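PDB 6KHX: peroxiredoxin from Akkermansia muciniphila, which probably reduces hydrogen peroxide and organic hydroperoxides through a redox-active cysteine, as a typical 2-Cys peroxiredoxin built on the thioredoxin fold. Local coordinates for residues 115-120 and 131-137. Sequence-based numbering, arbitrary orientation.
Sequences VLAGDE and NGELIAY
Tyr137 N donates a nearly straight bond to Val115 O (2.9 Å), and Ala117 N binds Ile135 O at 2.7 Å, tilted 24° from the carbonyl plane. Beside these bonds Ala117 CB approaches the tyrosine ring obliquely, 3.5 Å from CE2; Phe157 of the same chain stacks on that ring. Leu116 starts out away from 131-137, yet with CG turned opposite the backbone N (chi1 -168°) it brings CD1 back to 3.6 Å from Leu134 C. Leu134, centre of an inverse gamma turn, places CD2 3.3 Å from Ala117 O, while its CD1 loosely meets the poorly ordered carboxylate end of Glu120, the two side chains crossing at about a right angle. The Glu120 side chain lies about 5 Å from a bound calcium ion. Between Leu116 and Asp119 the register shifts by two residues, and Asp119 and Asn131 form an antiparallel hydrogen-bonded pair at the base of the 119-122/128-131 hairpin. Their side chains run alongside each other, carboxylate and amide planes 57° apart. Asn106 of a second subunit bonds to Gly132 O and Leu134 N, while Lys43 of the same chain pairs with Glu133. Four main-chain bonds thus probably set how the hairpin joins the thioredoxin-fold body, whereas Asp119 OD2 and Asn131 ND2, 3.6 Å apart, form no hydrogen bond: ND2 bonds weakly to Glu121, and the Asp119 side chain is poorly ordered.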
loop_
_atom_site.group_PDB
_atom_site.type_symbol
_atom_site.label_atom_id
_atom_site.label_comp_id
_atom_site.label_asym_id
_atom_site.label_seq_id
_atom_site.Cartn_x
_atom_site.Cartn_y
_atom_site.Cartn_z
ATOM N N VAL B 115 -8.991 -13.127 -28.664
ATOM C CA VAL B 115 -8.409 -13.553 -29.927
ATOM C C VAL B 115 -7.284 -12.644 -30.394
ATOM O O VAL B 115 -6.734 -12.870 -31.478
ATOM C CB VAL B 115 -9.485 -13.658 -31.027
ATOM C CG1 VAL B 115 -10.568 -14.645 -30.622
ATOM C CG2 VAL B 115 -10.067 -12.283 -31.317
ATOM N N LEU B 116 -6.926 -11.624 -29.621
ATOM C CA LEU B 116 -5.893 -10.686 -30.038
ATOM C C LEU B 116 -4.523 -11.319 -29.849
ATOM O O LEU B 116 -4.194 -11.773 -28.749
ATOM C CB LEU B 116 -5.996 -9.390 -29.246
ATOM C CG LEU B 116 -5.157 -8.243 -29.791
ATOM C CD1 LEU B 116 -5.580 -7.934 -31.216
ATOM C CD2 LEU B 116 -5.334 -7.033 -28.908
ATOM N N ALA B 117 -3.736 -11.371 -30.922
ATOM C CA ALA B 117 -2.374 -11.878 -30.851
ATOM C C ALA B 117 -1.440 -10.831 -30.244
ATOM O O ALA B 117 -1.832 -9.699 -29.946
ATOM C CB ALA B 117 -1.892 -12.299 -32.235
ATOM N N GLY B 118 -0.176 -11.211 -30.082
ATOM C CA GLY B 118 0.846 -10.318 -29.583
ATOM C C GLY B 118 1.000 -10.347 -28.074
ATOM O O GLY B 118 0.182 -10.892 -27.329
ATOM N N ASP B 119 2.099 -9.749 -27.628
ATOM C CA ASP B 119 2.468 -9.675 -26.223
ATOM C C ASP B 119 2.873 -8.246 -25.902
ATOM O O ASP B 119 3.671 -7.648 -26.632
ATOM C CB ASP B 119 3.623 -10.638 -25.911
ATOM C CG ASP B 119 4.080 -10.566 -24.464
ATOM O OD1 ASP B 119 3.312 -10.081 -23.601
ATOM O OD2 ASP B 119 5.231 -10.980 -24.198
ATOM N N GLU B 120 2.344 -7.709 -24.807
ATOM C CA GLU B 120 2.636 -6.347 -24.388
ATOM C C GLU B 120 3.539 -6.352 -23.162
ATOM O O GLU B 120 3.432 -7.226 -22.296
ATOM C CB GLU B 120 1.364 -5.570 -24.070
ATOM C CG GLU B 120 0.530 -5.235 -25.273
ATOM C CD GLU B 120 -0.487 -4.172 -24.959
ATOM O OE1 GLU B 120 -0.467 -3.662 -23.820
ATOM O OE2 GLU B 120 -1.309 -3.852 -25.841
ATOM N N ASN B 131 5.465 -7.198 -28.397
ATOM C CA ASN B 131 6.104 -8.253 -29.167
ATOM C C ASN B 131 5.067 -8.853 -30.102
ATOM O O ASN B 131 3.970 -9.221 -29.669
ATOM C CB ASN B 131 6.698 -9.328 -28.257
ATOM C CG ASN B 131 7.780 -8.785 -27.344
ATOM O OD1 ASN B 131 8.715 -8.118 -27.796
ATOM N ND2 ASN B 131 7.664 -9.075 -26.052
ATOM N N GLY B 132 5.402 -8.922 -31.375
ATOM C CA GLY B 132 4.465 -9.415 -32.352
ATOM C C GLY B 132 3.500 -8.338 -32.806
ATOM O O GLY B 132 3.676 -7.140 -32.571
ATOM N N GLU B 133 2.465 -8.788 -33.499
ATOM C CA GLU B 133 1.454 -7.911 -34.063
ATOM C C GLU B 133 0.162 -8.057 -33.271
ATOM O O GLU B 133 -0.282 -9.178 -32.999
ATOM C CB GLU B 133 1.212 -8.251 -35.529
ATOM C CG GLU B 133 2.321 -7.820 -36.456
ATOM C CD GLU B 133 2.026 -8.193 -37.891
ATOM O OE1 GLU B 133 1.925 -9.405 -38.183
ATOM O OE2 GLU B 133 1.888 -7.280 -38.725
ATOM N N LEU B 134 -0.436 -6.927 -32.898
ATOM C CA LEU B 134 -1.741 -6.932 -32.239
ATOM C C LEU B 134 -2.806 -7.036 -33.325
ATOM O O LEU B 134 -3.467 -6.062 -33.697
ATOM C CB LEU B 134 -1.922 -5.690 -31.374
ATOM C CG LEU B 134 -0.910 -5.490 -30.239
ATOM C CD1 LEU B 134 -1.110 -4.138 -29.583
ATOM C CD2 LEU B 134 -1.006 -6.603 -29.202
ATOM N N ILE B 135 -2.954 -8.255 -33.854
ATOM C CA ILE B 135 -3.984 -8.594 -34.827
ATOM C C ILE B 135 -4.711 -9.833 -34.322
ATOM O O ILE B 135 -4.227 -10.552 -33.446
ATOM C CB ILE B 135 -3.419 -8.844 -36.243
ATOM C CG1 ILE B 135 -2.394 -9.976 -36.221
ATOM C CG2 ILE B 135 -2.786 -7.580 -36.810
ATOM C CD1 ILE B 135 -1.716 -10.189 -37.560
ATOM N N ALA B 136 -5.897 -10.068 -34.880
ATOM C CA ALA B 136 -6.752 -11.153 -34.411
ATOM C C ALA B 136 -6.368 -12.484 -35.048
ATOM O O ALA B 136 -6.093 -12.562 -36.249
ATOM C CB ALA B 136 -8.219 -10.844 -34.708
ATOM N N TYR B 137 -6.356 -13.535 -34.228
ATOM C CA TYR B 137 -6.261 -14.896 -34.728
ATOM C C TYR B 137 -7.591 -15.316 -35.355
ATOM O O TYR B 137 -8.603 -14.613 -35.268
ATOM C CB TYR B 137 -5.892 -15.860 -33.600
ATOM C CG TYR B 137 -4.410 -15.978 -33.308
ATOM C CD1 TYR B 137 -3.538 -16.532 -34.244
ATOM C CD2 TYR B 137 -3.883 -15.566 -32.087
ATOM C CE1 TYR B 137 -2.180 -16.655 -33.976
ATOM C CE2 TYR B 137 -2.527 -15.686 -31.812
ATOM C CZ TYR B 137 -1.683 -16.230 -32.762
ATOM O OH TYR B 137 -0.340 -16.356 -32.498
#